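Local structure of NAD(P)H-hydrate epimerase (Saccharomyces cerevisiae, 1JZT) at residues A[90-95]-A[104-109]; A[220-225]-A[230-235]; A[236-239]-A[243-246]. The protein epimerises the R and S forms of hydrated, damaged NADH and NADPH, so that an S-specific dehydratase can repair both. All blocks are in the same frame, centred on the assembly; numbering follows the deposited sequence.

Contact 1 (A[90-95]-A[104-109]); sequences VFYPKR and QLVHQL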
# COMPACT_ATOMS: atom_id res chain seq x y z
N VAL A 90 12.41 1.55 5.18
CA VAL A 90 11.37 0.64 5.65
C VAL A 90 11.39 0.38 7.15
O VAL A 90 12.45 0.12 7.73
CB VAL A 90 11.46 -0.73 4.94
CG1 VAL A 90 10.45 -1.70 5.53
CG2 VAL A 90 11.22 -0.56 3.44
N PHE A 91 10.21 0.44 7.76
CA PHE A 91 10.02 0.15 9.18
C PHE A 91 9.21 -1.14 9.16
O PHE A 91 8.05 -1.17 8.72
CB PHE A 91 9.24 1.28 9.87
CG PHE A 91 8.95 1.03 11.33
CD1 PHE A 91 9.87 0.37 12.13
CD2 PHE A 91 7.76 1.47 11.90
CE1 PHE A 91 9.61 0.15 13.49
CE2 PHE A 91 7.49 1.26 13.26
CZ PHE A 91 8.42 0.60 14.05
N TYR A 92 9.85 -2.22 9.60
CA TYR A 92 9.26 -3.56 9.61
C TYR A 92 9.32 -4.11 11.04
O TYR A 92 10.16 -4.94 11.35
CB TYR A 92 10.09 -4.46 8.67
CG TYR A 92 9.41 -5.71 8.16
CD1 TYR A 92 8.03 -5.90 8.28
CD2 TYR A 92 10.15 -6.69 7.49
CE1 TYR A 92 7.41 -7.02 7.74
CE2 TYR A 92 9.54 -7.81 6.94
CZ TYR A 92 8.17 -7.97 7.07
OH TYR A 92 7.55 -9.06 6.50
N PRO A 93 8.41 -3.64 11.91
CA PRO A 93 8.33 -4.05 13.32
C PRO A 93 8.08 -5.53 13.62
O PRO A 93 8.82 -6.14 14.40
CB PRO A 93 7.23 -3.15 13.88
CG PRO A 93 6.33 -2.98 12.71
CD PRO A 93 7.31 -2.72 11.59
N LYS A 94 7.05 -6.11 13.02
CA LYS A 94 6.72 -7.52 13.26
C LYS A 94 6.85 -8.36 11.99
O LYS A 94 6.13 -8.15 11.01
CB LYS A 94 5.28 -7.64 13.79
CD LYS A 94 3.40 -9.15 14.51
NZ LYS A 94 3.16 -11.46 13.59
N ARG A 95 7.77 -9.31 12.02
CA ARG A 95 8.01 -10.17 10.87
C ARG A 95 7.68 -11.63 11.17
O ARG A 95 8.21 -12.20 12.12
CB ARG A 95 9.47 -10.04 10.44
CG ARG A 95 9.94 -8.60 10.41
CD ARG A 95 11.41 -8.50 10.08
NE ARG A 95 11.89 -7.13 10.25
CZ ARG A 95 13.13 -6.74 9.96
NH1 ARG A 95 14.01 -7.61 9.50
NH2 ARG A 95 13.48 -5.47 10.14
N GLN A 104 12.78 -13.24 1.74
CA GLN A 104 13.47 -13.01 0.48
C GLN A 104 13.29 -11.56 0.04
O GLN A 104 14.23 -10.95 -0.49
CB GLN A 104 12.93 -13.96 -0.60
CG GLN A 104 13.20 -15.43 -0.32
CD GLN A 104 12.52 -16.34 -1.33
OE1 GLN A 104 11.31 -16.25 -1.55
NE2 GLN A 104 13.29 -17.23 -1.94
N LEU A 105 12.10 -11.01 0.26
CA LEU A 105 11.84 -9.62 -0.11
C LEU A 105 12.74 -8.67 0.70
O LEU A 105 13.15 -7.62 0.20
CB LEU A 105 10.35 -9.27 0.10
CG LEU A 105 9.38 -9.85 -0.95
CD1 LEU A 105 7.94 -9.59 -0.54
CD2 LEU A 105 9.67 -9.24 -2.31
N VAL A 106 13.06 -9.06 1.93
CA VAL A 106 13.93 -8.26 2.78
C VAL A 106 15.36 -8.33 2.26
O VAL A 106 16.08 -7.33 2.24
CB VAL A 106 13.88 -8.72 4.25
CG1 VAL A 106 14.95 -8.00 5.08
CG2 VAL A 106 12.50 -8.42 4.82
N HIS A 107 15.79 -9.51 1.84
CA HIS A 107 17.13 -9.66 1.30
C HIS A 107 17.25 -8.80 0.04
O HIS A 107 18.30 -8.21 -0.22
CB HIS A 107 17.43 -11.12 0.98
CG HIS A 107 17.64 -11.98 2.19
ND1 HIS A 107 17.92 -13.32 2.11
CD2 HIS A 107 17.63 -11.67 3.51
CE1 HIS A 107 18.07 -13.81 3.33
NE2 HIS A 107 17.90 -12.83 4.20
N GLN A 108 16.18 -8.72 -0.74
CA GLN A 108 16.20 -7.92 -1.95
C GLN A 108 16.38 -6.43 -1.60
O GLN A 108 17.00 -5.68 -2.35
CB GLN A 108 14.92 -8.15 -2.75
CG GLN A 108 14.83 -9.56 -3.33
CD GLN A 108 13.42 -9.95 -3.74
OE1 GLN A 108 12.67 -9.13 -4.26
NE2 GLN A 108 13.06 -11.21 -3.51
N LEU A 109 15.84 -6.01 -0.46
CA LEU A 109 15.99 -4.62 -0.04
C LEU A 109 17.45 -4.36 0.37
O LEU A 109 18.01 -3.31 0.06
CB LEU A 109 15.03 -4.31 1.12
CG LEU A 109 13.55 -4.24 0.73
CD1 LEU A 109 12.67 -4.07 1.96
CD2 LEU A 109 13.33 -3.07 -0.23

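Contact 2 (A[220-225]-A[230-235]); sequences RFIPRD and FGFEPF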
# COMPACT_ATOMS: atom_id res chain seq x y z
N ARG A 220 -2.87 -4.79 -12.28
CA ARG A 220 -3.39 -5.03 -13.63
C ARG A 220 -3.20 -6.48 -14.06
O ARG A 220 -2.27 -6.80 -14.80
CB ARG A 220 -2.69 -4.08 -14.61
CG ARG A 220 -3.25 -4.06 -16.02
CD ARG A 220 -2.61 -2.94 -16.84
NE ARG A 220 -3.17 -2.87 -18.20
CZ ARG A 220 -2.79 -1.99 -19.12
NH1 ARG A 220 -1.85 -1.09 -18.83
NH2 ARG A 220 -3.35 -2.01 -20.32
N PHE A 221 -4.09 -7.36 -13.60
CA PHE A 221 -4.01 -8.77 -13.95
C PHE A 221 -5.38 -9.44 -13.87
O PHE A 221 -5.50 -10.60 -13.51
CB PHE A 221 -3.02 -9.49 -13.02
CG PHE A 221 -3.14 -9.10 -11.57
CD1 PHE A 221 -4.28 -9.43 -10.84
CD2 PHE A 221 -2.11 -8.40 -10.94
CE1 PHE A 221 -4.39 -9.06 -9.50
CE2 PHE A 221 -2.22 -8.03 -9.60
CZ PHE A 221 -3.36 -8.36 -8.88
N ILE A 222 -6.42 -8.68 -14.22
CA ILE A 222 -7.80 -9.18 -14.17
C ILE A 222 -8.50 -9.18 -15.53
O ILE A 222 -8.67 -8.12 -16.14
CB ILE A 222 -8.64 -8.33 -13.19
CG1 ILE A 222 -8.04 -8.43 -11.79
CG2 ILE A 222 -10.09 -8.80 -13.21
CD1 ILE A 222 -8.53 -7.34 -10.87
N PRO A 223 -8.92 -10.36 -16.01
CA PRO A 223 -9.62 -10.47 -17.30
C PRO A 223 -11.08 -10.04 -17.15
O PRO A 223 -11.62 -10.02 -16.04
CB PRO A 223 -9.46 -11.95 -17.65
CG PRO A 223 -9.47 -12.61 -16.33
CD PRO A 223 -8.63 -11.69 -15.46
N ARG A 224 -11.71 -9.69 -18.27
CA ARG A 224 -13.10 -9.22 -18.26
C ARG A 224 -14.11 -10.16 -17.60
O ARG A 224 -14.79 -9.78 -16.65
CB ARG A 224 -13.54 -8.93 -19.69
CG ARG A 224 -14.89 -8.26 -19.80
CD ARG A 224 -15.30 -8.14 -21.26
NE ARG A 224 -16.60 -7.48 -21.41
CZ ARG A 224 -16.82 -6.20 -21.12
NH1 ARG A 224 -15.83 -5.45 -20.66
NH2 ARG A 224 -18.03 -5.69 -21.28
N ASP A 225 -14.22 -11.38 -18.12
CA ASP A 225 -15.18 -12.35 -17.58
C ASP A 225 -15.03 -12.58 -16.08
O ASP A 225 -16.02 -12.72 -15.37
CB ASP A 225 -15.05 -13.68 -18.33
CG ASP A 225 -13.71 -14.33 -18.11
OD1 ASP A 225 -12.67 -13.69 -18.39
OD2 ASP A 225 -13.69 -15.50 -17.65
N PHE A 230 -17.48 -11.19 -10.60
CA PHE A 230 -17.46 -10.65 -9.25
C PHE A 230 -18.14 -9.30 -9.12
O PHE A 230 -17.94 -8.58 -8.14
CB PHE A 230 -16.02 -10.59 -8.75
CG PHE A 230 -15.50 -11.90 -8.25
CD1 PHE A 230 -15.83 -12.34 -6.97
CD2 PHE A 230 -14.70 -12.70 -9.05
CE1 PHE A 230 -15.36 -13.56 -6.49
CE2 PHE A 230 -14.22 -13.93 -8.59
CZ PHE A 230 -14.55 -14.36 -7.30
N GLY A 231 -18.95 -8.96 -10.12
CA GLY A 231 -19.69 -7.71 -10.07
C GLY A 231 -19.04 -6.43 -10.55
O GLY A 231 -19.63 -5.36 -10.38
N PHE A 232 -17.85 -6.50 -11.14
CA PHE A 232 -17.23 -5.28 -11.62
C PHE A 232 -16.62 -5.44 -13.01
O PHE A 232 -16.54 -6.54 -13.54
CB PHE A 232 -16.17 -4.77 -10.63
CG PHE A 232 -14.93 -5.62 -10.56
CD1 PHE A 232 -14.93 -6.83 -9.87
CD2 PHE A 232 -13.74 -5.18 -11.13
CE1 PHE A 232 -13.77 -7.60 -9.76
CE2 PHE A 232 -12.57 -5.94 -11.03
CZ PHE A 232 -12.59 -7.15 -10.35
N GLU A 233 -16.20 -4.32 -13.59
CA GLU A 233 -15.60 -4.33 -14.91
C GLU A 233 -14.10 -4.05 -14.77
O GLU A 233 -13.69 -3.24 -13.94
CB GLU A 233 -16.24 -3.25 -15.78
CG GLU A 233 -16.20 -3.54 -17.27
CD GLU A 233 -17.17 -4.63 -17.67
OE1 GLU A 233 -18.39 -4.41 -17.53
OE2 GLU A 233 -16.72 -5.71 -18.11
N PRO A 234 -13.26 -4.72 -15.57
CA PRO A 234 -11.81 -4.49 -15.49
C PRO A 234 -11.51 -3.01 -15.73
O PRO A 234 -12.12 -2.39 -16.61
CB PRO A 234 -11.25 -5.40 -16.58
CG PRO A 234 -12.37 -5.42 -17.59
CD PRO A 234 -13.59 -5.59 -16.72
N PHE A 235 -10.59 -2.44 -14.96
CA PHE A 235 -10.25 -1.03 -15.08
C PHE A 235 -9.47 -0.65 -16.34
O PHE A 235 -8.60 -1.40 -16.80
CB PHE A 235 -9.50 -0.58 -13.83
CG PHE A 235 -10.33 -0.68 -12.59
CD1 PHE A 235 -11.25 0.32 -12.27
CD2 PHE A 235 -10.28 -1.82 -11.79
CE1 PHE A 235 -12.10 0.18 -11.18
CE2 PHE A 235 -11.12 -1.97 -10.70
CZ PHE A 235 -12.03 -0.97 -10.39

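Contact 3 (A[236-239]-A[243-246]); sequences GYES and ILKL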
# COMPACT_ATOMS: atom_id res chain seq x y z
N GLY A 236 -9.78 0.52 -16.88
CA GLY A 236 -9.13 0.98 -18.09
C GLY A 236 -7.76 1.61 -17.92
O GLY A 236 -7.57 2.80 -18.20
N TYR A 237 -6.81 0.81 -17.47
CA TYR A 237 -5.44 1.26 -17.29
C TYR A 237 -4.98 1.86 -18.62
O TYR A 237 -5.24 1.29 -19.68
CB TYR A 237 -4.54 0.08 -16.94
CG TYR A 237 -4.84 -0.50 -15.58
CD1 TYR A 237 -4.36 0.11 -14.43
CD2 TYR A 237 -5.64 -1.63 -15.44
CE1 TYR A 237 -4.66 -0.38 -13.17
CE2 TYR A 237 -5.95 -2.14 -14.18
CZ TYR A 237 -5.46 -1.51 -13.05
OH TYR A 237 -5.75 -1.99 -11.80
N GLU A 238 -4.31 3.01 -18.55
CA GLU A 238 -3.82 3.69 -19.75
C GLU A 238 -2.44 3.20 -20.14
O GLU A 238 -1.61 2.92 -19.28
CB GLU A 238 -3.76 5.20 -19.50
CG GLU A 238 -5.12 5.84 -19.29
CD GLU A 238 -5.04 7.28 -18.79
OE1 GLU A 238 -3.99 7.93 -18.96
OE2 GLU A 238 -6.06 7.75 -18.24
N SER A 239 -2.20 3.09 -21.45
CA SER A 239 -0.89 2.66 -21.95
C SER A 239 -0.42 1.40 -21.23
O SER A 239 -1.15 0.41 -21.14
CB SER A 239 0.12 3.80 -21.76
OG SER A 239 1.38 3.47 -22.31
N ILE A 243 -1.33 1.43 -12.83
CA ILE A 243 -2.23 2.19 -11.97
C ILE A 243 -3.15 3.00 -12.88
O ILE A 243 -2.83 3.22 -14.06
CB ILE A 243 -1.46 3.19 -11.06
CG1 ILE A 243 -0.67 4.19 -11.93
CG2 ILE A 243 -0.54 2.44 -10.11
CD1 ILE A 243 -0.06 5.34 -11.14
N LEU A 244 -4.28 3.42 -12.33
CA LEU A 244 -5.28 4.22 -13.04
C LEU A 244 -5.88 5.17 -12.00
O LEU A 244 -6.29 4.74 -10.92
CB LEU A 244 -6.41 3.35 -13.61
CG LEU A 244 -7.59 4.12 -14.21
CD1 LEU A 244 -7.12 4.96 -15.40
CD2 LEU A 244 -8.68 3.15 -14.65
N LYS A 245 -5.91 6.46 -12.32
CA LYS A 245 -6.47 7.44 -11.39
C LYS A 245 -7.98 7.21 -11.35
O LYS A 245 -8.66 7.34 -12.37
CB LYS A 245 -6.13 8.85 -11.87
CG LYS A 245 -6.48 9.96 -10.90
CD LYS A 245 -6.10 11.30 -11.50
CE LYS A 245 -6.51 12.45 -10.61
NZ LYS A 245 -5.85 12.31 -9.28
N LEU A 246 -8.47 6.83 -10.16
CA LEU A 246 -9.86 6.51 -9.85
C LEU A 246 -10.21 5.03 -10.08
O LEU A 246 -10.74 4.68 -11.15
CB LEU A 246 -10.84 7.40 -10.61
CG LEU A 246 -11.23 8.67 -9.84
CD1 LEU A 246 -9.98 9.49 -9.55
CD2 LEU A 246 -12.23 9.48 -10.65
OXT LEU A 246 -9.91 4.22 -9.16
O HOH W 1 -3.52 4.58 -16.34

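Contact 1 (A[90-95]-A[104-109])
Two apolar pairs, Tyr92 with Val106 and Val90 with Leu109, make this a largely buried hydrophobic contact between helix 100-111 and the end of strand 88-91 with the turn that follows it. The side chains alone close the gap, since the CA atoms of Val90 and Leu109, matched in register, stand 9.0 Å apart. Val106 directs its CG2 methyl at the rim of the Tyr92 ring, near the ring plane, 3.7 Å from CE2 and 4.0 Å from CD2. One branch does all of this: CG1 of Val106 takes the place opposite the backbone N (chi1 172°), which swings CG2 round to the ring. The segments belong to the beta-alpha-beta unit of strand 88-91, helix 100-111 and strand 116-117, in a domain of Rossmann-like topology, and Leu109 also packs on Val116 of the third element. Deeper in, Val90 CG2 meets Leu109 CD1 at 4.1 Å, the two side chains crossing at about a right angle. Tyr92 is backed within its own segment, where Arg95 CG sits over the centre of one ring face, 3.4 Å above the plane. A nearly straight hydrogen bond (173°) from Arg95 NE to Tyr92 O, in the guanidinium plane, is consistent with this placement. The Tyr92 side chain also touches Leu75 of helix 69-83 and lies near Gly71, which is predicted to bind the hydrated nucleotide.

Contact 2 (A[220-225]-A[230-235])
Where the chain doubles back around the short helix 224-229, Arg224 and Pro234 bring their CA atoms within 5.6 Å. The return is set by a Schellman motif: Gly231, at positive phi, is its C-prime residue, with Phe232 N bonded to Ala227 O and Gly231 N to Asn228 O. Pro223 takes the N-cap position at the other end of the helix, so the segments flank both helix ends at the protein surface. Pro234 fills the angle between them, its ring laid against backbone, with CG 3.9 Å from Arg224 CA and CB 3.8 Å from Ile222 O. Farther out, Arg224 and Glu233 form a salt bridge with the carboxylate oxygen outside the guanidinium plane. The Arg224 chain runs extended from CG to NE, whereas Glu233 folds back at its second torsion (chi2 73°), and this brings Glu233 OE2 over one face of the guanidinium, the two planes 17° apart. Glu233 OE2 comes to 2.7 Å from Arg224 NH1 and 3.1 Å from CZ, yet no N-H points at it. The attraction is therefore of charge on charge, without the directional grip of an edge-on pair. On the inner side, Ile222 crosses Phe232 at about a right angle and also packs on Ala227, as does Phe232. Two branches of Ile222, CG2 and CD1, each stand 4.1 Å from Phe232 CZ, and CD1 lies at the ring edge, near its plane.

Contact 3 (A[236-239]-A[243-246])
Two first torsions bring Tyr237 and Leu244 together: CG of Tyr237 lies opposite its own carbonyl carbon (chi1 -67°), which lays the ring beside the strand backbone, and CG of Leu244 lies opposite its backbone N (chi1 173°), which sends both methyls to Gly236. The CA atoms of this pair are 5.2 Å apart. Along its CD1 edge the tyrosine ring runs past the Ile243-Leu244 peptide, with CD1 3.5 Å from Ile243 O, near the ring plane, and 3.9 Å from Leu244 CB. The two Leu244 methyls lie side by side against the Gly236 backbone, CD1 3.6 Å from Gly236 O and CD2 3.6 Å from Gly236 N. Glu238 approaches loosely with a carboxylate oxygen, OE2 lying 4.1 Å from Leu244 CD1. The segment 243-246 carries the C-terminal strand, which lies antiparallel to strand 214-218 at one end of the mixed sheet; Tyr237 and Leu244 both touch Val217 there, while Ile243 turns its side chain away, toward helix 28-46. With an alanine in place of Tyr237, the Ile243-Leu244 peptide and Leu244 CB would probably lose their packing partner, and the side chain of Arg220 its support on the ring. The polar link is a single water, which accepts from Glu238 N at 2.8 Å and donates to Ile243 O at 2.7 Å. The two backbones are thus joined through solvent, not paired as neighbouring strands, and most of the direct touching is van der Waals contact made by Tyr237 and Leu244.

In the fold
Contact 1 lies on the opposite side of the chain's centre from contacts 2 and 3, about 31 Å and about 29 Å from theirs, centre to centre. It is the core contact, with apolar pairs between a helix and the end of a strand with the loop beyond it. Contacts 2 and 3 are surface contacts, where a salt bridge and a bridging water supplement the packing. Contacts 1 and 3 reach the same sheet, one among its parallel strands, the other at its antiparallel C-terminal strand. Contacts 2 and 3, with centres about 13 Å apart, follow each other in the chain and touch: Arg220 NH1 hydrogen-bonds Ser239 O at 2.8 Å, and Phe235 CB meets Leu244 CD2.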